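Local atomic coordinates of putative phosphosugar isomerase (Silicibacter pomeroyi DSS-3, PDB entry 3FJ1), a protein that is of unknown function but, as a double-SIS-domain protein, probably binds phosphorylated sugars or related carbohydrate derivatives and may act as an isomerase or aminotransferase. Residues Ala241-His245 and Ile273-Ile277; Phe255-Ala261 and Thr283-Thr288; Ala19-Leu23 and Val157-Ala162; Gly175-Leu180 and Ser302-Thr307. All coordinates share one frame; numbering follows the deposited sequence. Where two conformers were deposited one is given.

In the fold
Contacts 1 and 2 belong to the second SIS domain and share the unit of strand 257-259, helix 267-279 and strand 284-286: contact 2 pairs the two buried strands through backbone hydrogen bonds, whereas contact 1 packs a loop against the helix with aliphatic side chains, nearer the periphery and beside the second subunit. Contact 3, about 26 Å from contact 2 between centres, is a buried helix-helix seam without hydrogen bonds. Contact 4 touches it through Val-161 and Leu-180 and ties helix 174-181 to the loop before helix 308-326, with water bridges between backbone carbonyls. Chemistry thus follows place: backbone hydrogen bonding between the strands, methyl packing in contacts 1 and 3, and a mixture in contact 4.

Contact 1: residues Ala241-His245 and Ile273-Ile277; sequences AEVLH and IADQI
Val-243 and Leu-244 present three methyl groups to one side of helix 267-279, where Ile-273, Gln-276 and Ile-277 follow the i, i+3, i+4 spacing of a single helical face. The apolar contacts carry the interface. CG1 of Val-243 reaches both isoleucines, lying 3.9 Å from Ile-273 CG2 and meeting Ile-277 CD1 tip to tip. That methyl occupies the place between the backbone N and the carbonyl carbon (chi1 68°), and from there it extends to the helix. Leu-244 divides its fork: CD1 meets Ile-273 CD1 end to end at 4.0 Å, while CD2 lies against Ile-277 CG1 at 3.9 Å. The extended CG1-CD1 arm of Ile-277 (chi2 167°) meets both loop residues, while CG2 packs on Val-284 of strand 284-286; Ile-277 also touches Leu-211 of strand 208-212.

One polar atom joins the edge of this patch. The Gln-276 chain, extended beyond CG, carries OE1 to Leu-244 CD1, a van der Waals contact of 3.6 Å; glutamine suits this exposed place because its polar end can stay at the surface while touching the methyl. Polar bonds of the loop include His-245 N to Glu-242 O at 2.9 Å, Ala-241 N to Ser-239 OG, and a salt bridge from Glu-242 to Arg-51 of the second subunit.

Segment 241-245 follows strand 235-239 and leads to helix 250-253; the contact thus seats it on a helix flanking the second SIS-domain sheet. With no hydrogen bond crossing, the loop rests there through the fit of branched aliphatic groups.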
loop_
_atom_site.group_PDB
_atom_site.type_symbol
_atom_site.label_atom_id
_atom_site.label_comp_id
_atom_site.label_asym_id
_atom_site.label_seq_id
_atom_site.Cartn_x
_atom_site.Cartn_y
_atom_site.Cartn_z
ATOM N N ALA A 241 -5.830 13.407 3.683
ATOM C CA ALA A 241 -5.750 13.459 5.144
ATOM C C ALA A 241 -4.323 13.271 5.653
ATOM O O ALA A 241 -4.062 13.485 6.832
ATOM C CB ALA A 241 -6.654 12.399 5.746
ATOM N N GLU A 242 -3.414 12.802 4.806
ATOM C CA GLU A 242 -2.034 12.597 5.204
ATOM C C GLU A 242 -1.030 13.515 4.538
ATOM O O GLU A 242 0.099 13.642 5.022
ATOM C CB GLU A 242 -1.638 11.153 4.891
ATOM C CG GLU A 242 -2.525 10.133 5.577
ATOM C CD GLU A 242 -2.420 10.153 7.103
ATOM O OE1 GLU A 242 -1.425 10.686 7.663
ATOM O OE2 GLU A 242 -3.354 9.638 7.750
ATOM N N VAL A 243 -1.426 14.154 3.444
ATOM C CA VAL A 243 -0.474 14.929 2.621
ATOM C C VAL A 243 0.227 16.051 3.387
ATOM O O VAL A 243 1.406 16.341 3.130
ATOM C CB VAL A 243 -1.133 15.453 1.335
ATOM C CG1 VAL A 243 -2.197 16.516 1.645
ATOM C CG2 VAL A 243 -0.085 15.989 0.400
ATOM N N LEU A 244 -0.465 16.673 4.337
ATOM C CA LEU A 244 0.145 17.756 5.112
ATOM C C LEU A 244 0.990 17.267 6.307
ATOM O O LEU A 244 1.533 18.078 7.034
ATOM C CB LEU A 244 -0.944 18.715 5.599
ATOM C CG LEU A 244 -1.727 19.404 4.488
ATOM C CD1 LEU A 244 -2.853 20.241 5.075
ATOM C CD2 LEU A 244 -0.804 20.238 3.594
ATOM N N HIS A 245 1.122 15.957 6.488
ATOM C CA HIS A 245 1.889 15.383 7.608
ATOM C C HIS A 245 3.001 14.439 7.166
ATOM O O HIS A 245 3.525 13.696 7.994
ATOM C CB HIS A 245 0.932 14.585 8.499
ATOM C CG HIS A 245 -0.309 15.336 8.830
ATOM N ND1 HIS A 245 -0.365 16.256 9.854
ATOM C CD2 HIS A 245 -1.520 15.366 8.227
ATOM C CE1 HIS A 245 -1.568 16.804 9.886
ATOM N NE2 HIS A 245 -2.291 16.278 8.909
ATOM N N ILE A 273 -9.016 20.191 2.140
ATOM C CA ILE A 273 -7.546 20.095 2.102
ATOM C C ILE A 273 -6.997 20.736 0.821
ATOM O O ILE A 273 -5.965 21.388 0.866
ATOM C CB ILE A 273 -7.066 18.640 2.227
ATOM C CG1 ILE A 273 -7.397 18.111 3.622
ATOM C CG2 ILE A 273 -5.543 18.533 1.895
ATOM C CD1 ILE A 273 -6.573 18.716 4.743
ATOM N N ALA A 274 -7.696 20.562 -0.302
ATOM C CA ALA A 274 -7.258 21.132 -1.571
ATOM C C ALA A 274 -7.167 22.649 -1.396
ATOM O O ALA A 274 -6.181 23.289 -1.778
ATOM C CB ALA A 274 -8.226 20.739 -2.699
ATOM N N ASP A 275 -8.197 23.225 -0.790
ATOM C CA ASP A 275 -8.203 24.656 -0.539
ATOM C C ASP A 275 -7.096 25.114 0.429
ATOM O O ASP A 275 -6.498 26.155 0.188
ATOM C CB ASP A 275 -9.588 25.121 -0.054
ATOM C CG ASP A 275 -10.597 25.241 -1.195
ATOM O OD1 ASP A 275 -10.202 25.290 -2.373
ATOM O OD2 ASP A 275 -11.806 25.336 -0.920
ATOM N N GLN A 276 -6.821 24.331 1.485
ATOM C CA GLN A 276 -5.787 24.661 2.470
ATOM C C GLN A 276 -4.412 24.722 1.811
ATOM O O GLN A 276 -3.594 25.632 2.091
ATOM C CB GLN A 276 -5.743 23.627 3.604
ATOM C CG GLN A 276 -6.858 23.746 4.635
ATOM C CD GLN A 276 -6.785 22.652 5.687
ATOM O OE1 GLN A 276 -5.689 22.216 6.079
ATOM N NE2 GLN A 276 -7.953 22.158 6.118
ATOM N N ILE A 277 -4.185 23.755 0.921
ATOM C CA ILE A 277 -2.947 23.672 0.160
ATOM C C ILE A 277 -2.828 24.914 -0.762
ATOM O O ILE A 277 -1.773 25.593 -0.786
ATOM C CB ILE A 277 -2.844 22.349 -0.615
ATOM C CG1 ILE A 277 -2.784 21.152 0.350
ATOM C CG2 ILE A 277 -1.611 22.374 -1.527
ATOM C CD1 ILE A 277 -2.986 19.836 -0.333
#

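Contact 2: residues Phe255-Ala261 and Thr283-Thr288; sequences FPVLGFA and TVFATT
Val-257 to Gly-259 and Val-284 to Ala-286 run parallel, their short axes 4.6 Å apart and inclined by 19°, with hydrogen bonds alternating between the strands. Val-257 N donates to Thr-283 O, and Val-257 O in turn receives Phe-285 N at 2.9 Å. Gly-259 N then reaches Phe-285 O at 2.8 Å in an almost straight bond (174°), and Gly-259 O accepts Thr-287 N. At the N-terminal end of the pair, a water bridges Phe-255 O to Thr-283 N.

Val-257 and Val-284 stand side by side on one face, Val-257 CB 4.1 Å from Val-284 CG1; beta-branched residues suit this extended backbone, and Val-284 continues onto helix 267-279. Phe-285 and Leu-258 point to the other face, where both touch Met-198 of helix 196-204. The carbonyl O of Val-257 lies at the edge of the Phe-285 ring, in its plane. Glycine suits position 259, since a side chain there would press tightly on Ala-286 CB.

Past the last bridge, Thr-287 turns its hydroxyl between its own N and carbonyl carbon (chi1 64°), and OG1 accepts Ala-261 N at 2.8 Å. Ala-261 CB also packs on Thr-288 CG2 at 3.6 Å.

Adjacent parallel strands joined through helix 267-279 make the beta-alpha-beta crossover of the doubly wound, three-layer alpha-beta-alpha SIS fold.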
loop_
_atom_site.group_PDB
_atom_site.type_symbol
_atom_site.label_atom_id
_atom_site.label_comp_id
_atom_site.label_asym_id
_atom_site.label_seq_id
_atom_site.Cartn_x
_atom_site.Cartn_y
_atom_site.Cartn_z
ATOM N N PHE A 255 5.258 21.759 -7.080
ATOM C CA PHE A 255 4.655 21.048 -8.192
ATOM C C PHE A 255 3.118 21.066 -8.116
ATOM O O PHE A 255 2.549 21.223 -7.016
ATOM C CB PHE A 255 5.170 19.618 -8.263
ATOM C CG PHE A 255 6.654 19.544 -8.483
ATOM C CD1 PHE A 255 7.210 20.005 -9.675
ATOM C CD2 PHE A 255 7.495 19.035 -7.508
ATOM C CE1 PHE A 255 8.579 19.950 -9.883
ATOM C CE2 PHE A 255 8.867 18.969 -7.710
ATOM C CZ PHE A 255 9.413 19.444 -8.893
ATOM N N PRO A 256 2.451 20.911 -9.282
ATOM C CA PRO A 256 0.992 20.930 -9.285
ATOM C C PRO A 256 0.395 19.758 -8.489
ATOM O O PRO A 256 0.955 18.641 -8.447
ATOM C CB PRO A 256 0.616 20.777 -10.772
ATOM C CG PRO A 256 1.837 21.051 -11.536
ATOM C CD PRO A 256 2.995 20.728 -10.640
ATOM N N VAL A 257 -0.756 20.033 -7.883
ATOM C CA VAL A 257 -1.463 19.058 -7.064
ATOM C C VAL A 257 -2.832 18.822 -7.702
ATOM O O VAL A 257 -3.520 19.768 -8.077
ATOM C CB VAL A 257 -1.619 19.592 -5.629
ATOM C CG1 VAL A 257 -2.390 18.607 -4.753
ATOM C CG2 VAL A 257 -0.244 19.921 -5.026
ATOM N N LEU A 258 -3.210 17.557 -7.850
ATOM C CA LEU A 258 -4.485 17.202 -8.438
ATOM C C LEU A 258 -5.306 16.395 -7.437
ATOM O O LEU A 258 -4.939 15.258 -7.102
ATOM C CB LEU A 258 -4.231 16.367 -9.682
ATOM C CG LEU A 258 -5.338 16.207 -10.720
ATOM C CD1 LEU A 258 -4.847 15.277 -11.842
ATOM C CD2 LEU A 258 -6.708 15.800 -10.195
ATOM N N GLY A 259 -6.411 16.964 -6.967
ATOM C CA GLY A 259 -7.293 16.290 -6.030
ATOM C C GLY A 259 -8.430 15.546 -6.716
ATOM O O GLY A 259 -9.292 16.163 -7.344
ATOM N N PHE A 260 -8.402 14.218 -6.592
ATOM C CA PHE A 260 -9.447 13.328 -7.089
ATOM C C PHE A 260 -10.594 13.298 -6.089
ATOM O O PHE A 260 -10.488 12.678 -5.027
ATOM C CB PHE A 260 -8.900 11.925 -7.363
ATOM C CG PHE A 260 -8.041 11.860 -8.607
ATOM C CD1 PHE A 260 -8.627 11.720 -9.832
ATOM C CD2 PHE A 260 -6.657 11.954 -8.542
ATOM C CE1 PHE A 260 -7.849 11.649 -10.982
ATOM C CE2 PHE A 260 -5.875 11.872 -9.668
ATOM C CZ PHE A 260 -6.449 11.721 -10.877
ATOM N N ALA A 261 -11.667 14.011 -6.436
ATOM C CA ALA A 261 -12.899 14.052 -5.622
ATOM C C ALA A 261 -14.090 13.410 -6.347
ATOM O O ALA A 261 -14.461 13.843 -7.439
ATOM C CB ALA A 261 -13.244 15.510 -5.250
ATOM N N THR A 283 -0.058 25.358 -6.416
ATOM C CA THR A 283 -0.899 25.231 -7.588
ATOM C C THR A 283 -1.717 23.960 -7.418
ATOM O O THR A 283 -1.176 22.860 -7.489
ATOM C CB THR A 283 -0.049 25.112 -8.833
ATOM O OG1 THR A 283 0.744 26.298 -8.928
ATOM C CG2 THR A 283 -0.924 24.971 -10.054
ATOM N N VAL A 284 -3.005 24.128 -7.139
ATOM C CA VAL A 284 -3.888 23.013 -6.843
ATOM C C VAL A 284 -5.163 23.030 -7.683
ATOM O O VAL A 284 -5.787 24.090 -7.881
ATOM C CB VAL A 284 -4.282 23.024 -5.345
ATOM C CG1 VAL A 284 -5.033 21.717 -4.986
ATOM C CG2 VAL A 284 -3.057 23.230 -4.476
ATOM N N PHE A 285 -5.522 21.850 -8.187
ATOM C CA PHE A 285 -6.714 21.613 -8.994
ATOM C C PHE A 285 -7.502 20.486 -8.331
ATOM O O PHE A 285 -6.912 19.594 -7.701
ATOM C CB PHE A 285 -6.311 21.176 -10.401
ATOM C CG PHE A 285 -5.410 22.150 -11.140
ATOM C CD1 PHE A 285 -4.016 22.122 -10.979
ATOM C CD2 PHE A 285 -5.958 23.065 -12.021
ATOM C CE1 PHE A 285 -3.211 23.007 -11.676
ATOM C CE2 PHE A 285 -5.161 23.937 -12.710
ATOM C CZ PHE A 285 -3.777 23.899 -12.539
ATOM N N ALA A 286 -8.826 20.493 -8.448
ATOM C CA ALA A 286 -9.616 19.395 -7.854
ATOM C C ALA A 286 -10.870 19.147 -8.652
ATOM O O ALA A 286 -11.429 20.091 -9.189
ATOM C CB ALA A 286 -9.929 19.666 -6.392
ATOM N N THR A 287 -11.320 17.889 -8.714
ATOM C CA THR A 287 -12.483 17.472 -9.537
ATOM C C THR A 287 -13.796 17.638 -8.760
ATOM O O THR A 287 -14.544 16.689 -8.589
ATOM C CB THR A 287 -12.365 15.999 -10.016
ATOM O OG1 THR A 287 -12.391 15.126 -8.877
ATOM C CG2 THR A 287 -11.021 15.722 -10.800
ATOM N N THR A 288 -14.059 18.852 -8.315
ATOM C CA THR A 288 -15.242 19.154 -7.539
ATOM C C THR A 288 -15.500 20.656 -7.552
ATOM O O THR A 288 -14.571 21.469 -7.520
ATOM C CB THR A 288 -15.119 18.670 -6.082
ATOM O OG1 THR A 288 -16.172 19.242 -5.298
ATOM C CG2 THR A 288 -13.769 19.045 -5.473
HETATM O O HOH W 1 2.410 24.100 -6.442
#

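Contact 3: residues Ala19-Leu23 and Val157-Ala162; sequences AVQRL and VTSAVA
Neither rings nor other flat side-chain groups meet where Leu-23 and Val-20 pack on Val-157, Thr-158, Val-161 and Ala-162; the flat groups touched are peptide groups of helix 153-171. Leu-23 CD2 comes within 3.4 Å of Thr-158 O, and the same methyl lies 3.7 Å from Ala-162 N, the atom that donates to that carbonyl in the helical hydrogen bond. A leucine methyl can settle on such a backbone surface because the polar atoms are already paired.

With CG anti to its own N (chi1 173°), Leu-23 extends toward the partner helix, and CD2 also slides along Val-161 CG1 at 3.7 Å and beside Ala-162 CB. One turn earlier, Val-20 CG2 meets Val-157 CG1 at 3.7 Å, the two side chains crossing at nearly a right angle. The small Ala-19 completes the seam, its CB touching Thr-158 CG2 at 4.0 Å. Threonine suits this buried place because its OG1 is satisfied by Lys-154 O in its own helix, while CG2 is turned to Ala-19. The CA atoms of Val-20 and Thr-158 are the nearest across the contact, 6.0 Å apart.

The two segments run roughly alongside, with axes 9.9 Å apart at an angle of 31°. Helix 183-191 lies against the same seam through Leu-187, which touches Val-20 and Val-157, and helix 308-326 packs on Val-157 and Val-161 from helix 153-171.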
loop_
_atom_site.group_PDB
_atom_site.type_symbol
_atom_site.label_atom_id
_atom_site.label_comp_id
_atom_site.label_asym_id
_atom_site.label_seq_id
_atom_site.Cartn_x
_atom_site.Cartn_y
_atom_site.Cartn_z
ATOM N N ALA A 19 -15.709 -0.520 -24.863
ATOM C CA ALA A 19 -15.170 -1.672 -24.151
ATOM C C ALA A 19 -16.067 -1.950 -22.945
ATOM O O ALA A 19 -16.451 -3.084 -22.696
ATOM C CB ALA A 19 -13.732 -1.408 -23.686
ATOM N N VAL A 20 -16.375 -0.909 -22.167
ATOM C CA VAL A 20 -17.313 -1.041 -21.048
ATOM C C VAL A 20 -18.676 -1.548 -21.521
ATOM O O VAL A 20 -19.298 -2.380 -20.872
ATOM C CB VAL A 20 -17.416 0.294 -20.257
ATOM C CG1 VAL A 20 -18.508 0.230 -19.206
ATOM C CG2 VAL A 20 -16.048 0.630 -19.613
ATOM N N GLN A 21 -19.134 -1.053 -22.665
ATOM C CA GLN A 21 -20.401 -1.513 -23.229
ATOM C C GLN A 21 -20.351 -3.005 -23.534
ATOM O O GLN A 21 -21.299 -3.718 -23.210
ATOM C CB GLN A 21 -20.790 -0.731 -24.489
ATOM C CG GLN A 21 -22.192 -1.034 -25.017
ATOM C CD GLN A 21 -23.254 -0.707 -23.998
ATOM O OE1 GLN A 21 -23.849 -1.608 -23.391
ATOM N NE2 GLN A 21 -23.441 0.567 -23.730
ATOM N N ARG A 22 -19.243 -3.482 -24.090
ATOM C CA ARG A 22 -19.111 -4.915 -24.401
ATOM C C ARG A 22 -19.115 -5.746 -23.132
ATOM O O ARG A 22 -19.735 -6.782 -23.090
ATOM C CB ARG A 22 -17.863 -5.215 -25.235
ATOM C CG ARG A 22 -17.972 -4.696 -26.648
ATOM C CD ARG A 22 -16.820 -5.133 -27.519
ATOM N NE ARG A 22 -16.774 -4.284 -28.708
ATOM C CZ ARG A 22 -16.144 -3.107 -28.771
ATOM N NH1 ARG A 22 -15.506 -2.610 -27.710
ATOM N NH2 ARG A 22 -16.164 -2.414 -29.897
ATOM N N LEU A 23 -18.432 -5.263 -22.094
ATOM C CA LEU A 23 -18.395 -5.945 -20.803
ATOM C C LEU A 23 -19.806 -5.991 -20.191
ATOM O O LEU A 23 -20.240 -7.021 -19.734
ATOM C CB LEU A 23 -17.394 -5.243 -19.865
ATOM C CG LEU A 23 -17.384 -5.759 -18.431
ATOM C CD1 LEU A 23 -17.090 -7.262 -18.359
ATOM C CD2 LEU A 23 -16.399 -4.893 -17.664
ATOM N N VAL A 157 -9.980 0.281 -16.368
ATOM C CA VAL A 157 -11.408 0.642 -16.325
ATOM C C VAL A 157 -12.299 -0.576 -16.312
ATOM O O VAL A 157 -13.140 -0.693 -15.431
ATOM C CB VAL A 157 -11.792 1.651 -17.434
ATOM C CG1 VAL A 157 -13.294 1.880 -17.447
ATOM C CG2 VAL A 157 -11.039 2.991 -17.223
ATOM N N THR A 158 -12.098 -1.499 -17.252
ATOM C CA THR A 158 -12.923 -2.709 -17.336
ATOM C C THR A 158 -12.747 -3.663 -16.142
ATOM O O THR A 158 -13.718 -4.289 -15.712
ATOM C CB THR A 158 -12.719 -3.492 -18.655
ATOM O OG1 THR A 158 -11.356 -3.905 -18.789
ATOM C CG2 THR A 158 -13.157 -2.649 -19.877
ATOM N N SER A 159 -11.533 -3.757 -15.605
ATOM C CA SER A 159 -11.301 -4.561 -14.387
ATOM C C SER A 159 -12.181 -4.035 -13.241
ATOM O O SER A 159 -12.873 -4.800 -12.529
ATOM C CB SER A 159 -9.820 -4.569 -13.994
ATOM O OG SER A 159 -9.018 -5.315 -14.929
ATOM N N ALA A 160 -12.123 -2.716 -13.028
ATOM C CA ALA A 160 -12.897 -2.103 -12.000
ATOM C C ALA A 160 -14.398 -2.259 -12.247
ATOM O O ALA A 160 -15.134 -2.603 -11.321
ATOM C CB ALA A 160 -12.485 -0.612 -11.796
ATOM N N VAL A 161 -14.841 -2.064 -13.490
ATOM C CA VAL A 161 -16.245 -2.211 -13.819
ATOM C C VAL A 161 -16.731 -3.640 -13.562
ATOM O O VAL A 161 -17.792 -3.825 -12.939
ATOM C CB VAL A 161 -16.556 -1.766 -15.258
ATOM C CG1 VAL A 161 -17.936 -2.192 -15.654
ATOM C CG2 VAL A 161 -16.400 -0.227 -15.353
ATOM N N ALA A 162 -15.948 -4.627 -13.998
ATOM C CA ALA A 162 -16.262 -6.041 -13.740
ATOM C C ALA A 162 -16.470 -6.313 -12.249
ATOM O O ALA A 162 -17.455 -6.973 -11.861
ATOM C CB ALA A 162 -15.211 -6.977 -14.333
#

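Contact 4: residues Gly175-Leu180 and Ser302-Thr307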
loop_
_atom_site.group_PDB
_atom_site.type_symbol
_atom_site.label_atom_id
_atom_site.label_comp_id
_atom_site.label_asym_id
_atom_site.label_seq_id
_atom_site.Cartn_x
_atom_site.Cartn_y
_atom_site.Cartn_z
ATOM N N GLY A 175 -29.242 1.175 -7.561
ATOM C CA GLY A 175 -28.650 2.491 -7.868
ATOM C C GLY A 175 -27.290 2.318 -8.528
ATOM O O GLY A 175 -26.964 2.962 -9.553
ATOM N N LEU A 176 -26.482 1.434 -7.950
ATOM C CA LEU A 176 -25.186 1.136 -8.547
ATOM C C LEU A 176 -25.312 0.465 -9.932
ATOM O O LEU A 176 -24.556 0.814 -10.842
ATOM C CB LEU A 176 -24.339 0.275 -7.606
ATOM C CG LEU A 176 -22.931 -0.065 -8.109
ATOM C CD1 LEU A 176 -22.152 1.187 -8.619
ATOM C CD2 LEU A 176 -22.188 -0.802 -7.010
ATOM N N ARG A 177 -26.233 -0.501 -10.084
ATOM C CA ARG A 177 -26.461 -1.163 -11.379
ATOM C C ARG A 177 -26.865 -0.138 -12.432
ATOM O O ARG A 177 -26.433 -0.222 -13.576
ATOM C CB ARG A 177 -27.540 -2.247 -11.301
ATOM C CG ARG A 177 -27.179 -3.586 -10.677
ATOM C CD ARG A 177 -28.515 -4.290 -10.252
ATOM N NE ARG A 177 -28.352 -5.695 -9.950
ATOM C CZ ARG A 177 -29.185 -6.413 -9.210
ATOM N NH1 ARG A 177 -30.245 -5.872 -8.597
ATOM N NH2 ARG A 177 -28.929 -7.696 -9.041
ATOM N N ALA A 178 -27.660 0.852 -12.041
ATOM C CA ALA A 178 -28.116 1.893 -12.991
ATOM C C ALA A 178 -26.970 2.751 -13.431
ATOM O O ALA A 178 -26.860 3.066 -14.623
ATOM C CB ALA A 178 -29.218 2.767 -12.363
ATOM N N ALA A 179 -26.132 3.172 -12.472
ATOM C CA ALA A 179 -24.943 3.953 -12.788
ATOM C C ALA A 179 -23.995 3.183 -13.707
ATOM O O ALA A 179 -23.484 3.728 -14.682
ATOM C CB ALA A 179 -24.220 4.346 -11.530
ATOM N N LEU A 180 -23.749 1.926 -13.374
ATOM C CA LEU A 180 -22.902 1.062 -14.221
ATOM C C LEU A 180 -23.452 1.019 -15.650
ATOM O O LEU A 180 -22.689 1.110 -16.628
ATOM C CB LEU A 180 -22.831 -0.353 -13.637
ATOM C CG LEU A 180 -21.981 -0.512 -12.372
ATOM C CD1 LEU A 180 -22.346 -1.842 -11.612
ATOM C CD2 LEU A 180 -20.435 -0.392 -12.677
ATOM N N SER A 302 -21.274 10.358 -12.288
ATOM C CA SER A 302 -21.741 9.082 -12.837
ATOM C C SER A 302 -23.127 8.574 -12.404
ATOM O O SER A 302 -23.654 7.664 -13.038
ATOM C CB SER A 302 -20.716 8.007 -12.489
ATOM O OG SER A 302 -20.810 7.640 -11.138
ATOM N N GLY A 303 -23.700 9.154 -11.353
ATOM C CA GLY A 303 -24.944 8.646 -10.769
ATOM C C GLY A 303 -24.774 7.883 -9.468
ATOM O O GLY A 303 -25.755 7.619 -8.775
ATOM N N HIS A 304 -23.534 7.519 -9.124
ATOM C CA HIS A 304 -23.269 6.756 -7.882
ATOM C C HIS A 304 -21.845 7.022 -7.394
ATOM O O HIS A 304 -20.903 7.092 -8.187
ATOM C CB HIS A 304 -23.465 5.251 -8.118
ATOM C CG HIS A 304 -23.545 4.439 -6.863
ATOM N ND1 HIS A 304 -22.432 4.048 -6.149
ATOM C CD2 HIS A 304 -24.615 3.932 -6.201
ATOM C CE1 HIS A 304 -22.813 3.352 -5.092
ATOM N NE2 HIS A 304 -24.134 3.264 -5.104
ATOM N N ALA A 305 -21.699 7.150 -6.077
ATOM C CA ALA A 305 -20.409 7.364 -5.437
ATOM C C ALA A 305 -19.332 6.413 -5.934
ATOM O O ALA A 305 -18.186 6.822 -6.151
ATOM C CB ALA A 305 -20.545 7.179 -3.935
ATOM N N LEU A 306 -19.657 5.128 -6.101
ATOM C CA LEU A 306 -18.623 4.140 -6.408
ATOM C C LEU A 306 -18.139 4.098 -7.871
ATOM O O LEU A 306 -17.068 3.597 -8.153
ATOM C CB LEU A 306 -19.081 2.747 -5.944
ATOM C CG LEU A 306 -19.192 2.617 -4.415
ATOM C CD1 LEU A 306 -19.752 1.246 -4.007
ATOM C CD2 LEU A 306 -17.828 2.885 -3.794
ATOM N N THR A 307 -18.948 4.591 -8.797
ATOM C CA THR A 307 -18.569 4.658 -10.203
ATOM C C THR A 307 -17.903 6.000 -10.542
ATOM O O THR A 307 -17.206 6.104 -11.547
ATOM C CB THR A 307 -19.800 4.384 -11.138
ATOM O OG1 THR A 307 -20.959 5.027 -10.596
ATOM C CG2 THR A 307 -20.091 2.850 -11.231
HETATM O O HOH W 2 -27.805 5.396 -10.140
HETATM O O HOH W 3 -22.670 6.303 -15.171
#
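Leu-176 lies over one face of the His-304 imidazole: its CB stands 4.0 Å from the ring centroid, 17° off the normal, in a CH-pi contact. Its CD1 passes on to Thr-307 CG2 at 3.7 Å. One turn along the helix, Ala-179 CB presses on His-304 CB at 3.6 Å and on Thr-307 OG1 at 3.5 Å; a small side chain suits this close passage, where the CA atoms of Ala-179 and Gly-303 are near neighbours. Leu-180 CD2 closes the row against Thr-307 CG2 at 3.6 Å.

The loop fixes its own side chains. Leu-306 N donates to His-304 ND1 at 3.0 Å in a nearly straight bond (169°), the donor tilted slightly from the ring plane, and this steadies the ring's rotation beneath Leu-176. Ser-302 OG receives a weak bond from His-304 N and is hydrogen-bonded to Asp-308 at the following helix. Gly-303 has a positive phi of 104°, at which a side chain would collide with the preceding carbonyl oxygen, so glycine fits the turn. A water joins Ala-179 O to Ser-302 O, 2.7 Å from the latter. Farther out, Leu-180 rests on Leu-164 and Ala-168 of helix 153-171.

With ND1 accepting the N-H of Leu-306, the ring is probably neutral with its proton on NE2; the union itself joins apolar packing to water bridges, without a direct hydrogen bond between 175-180 and 302-307.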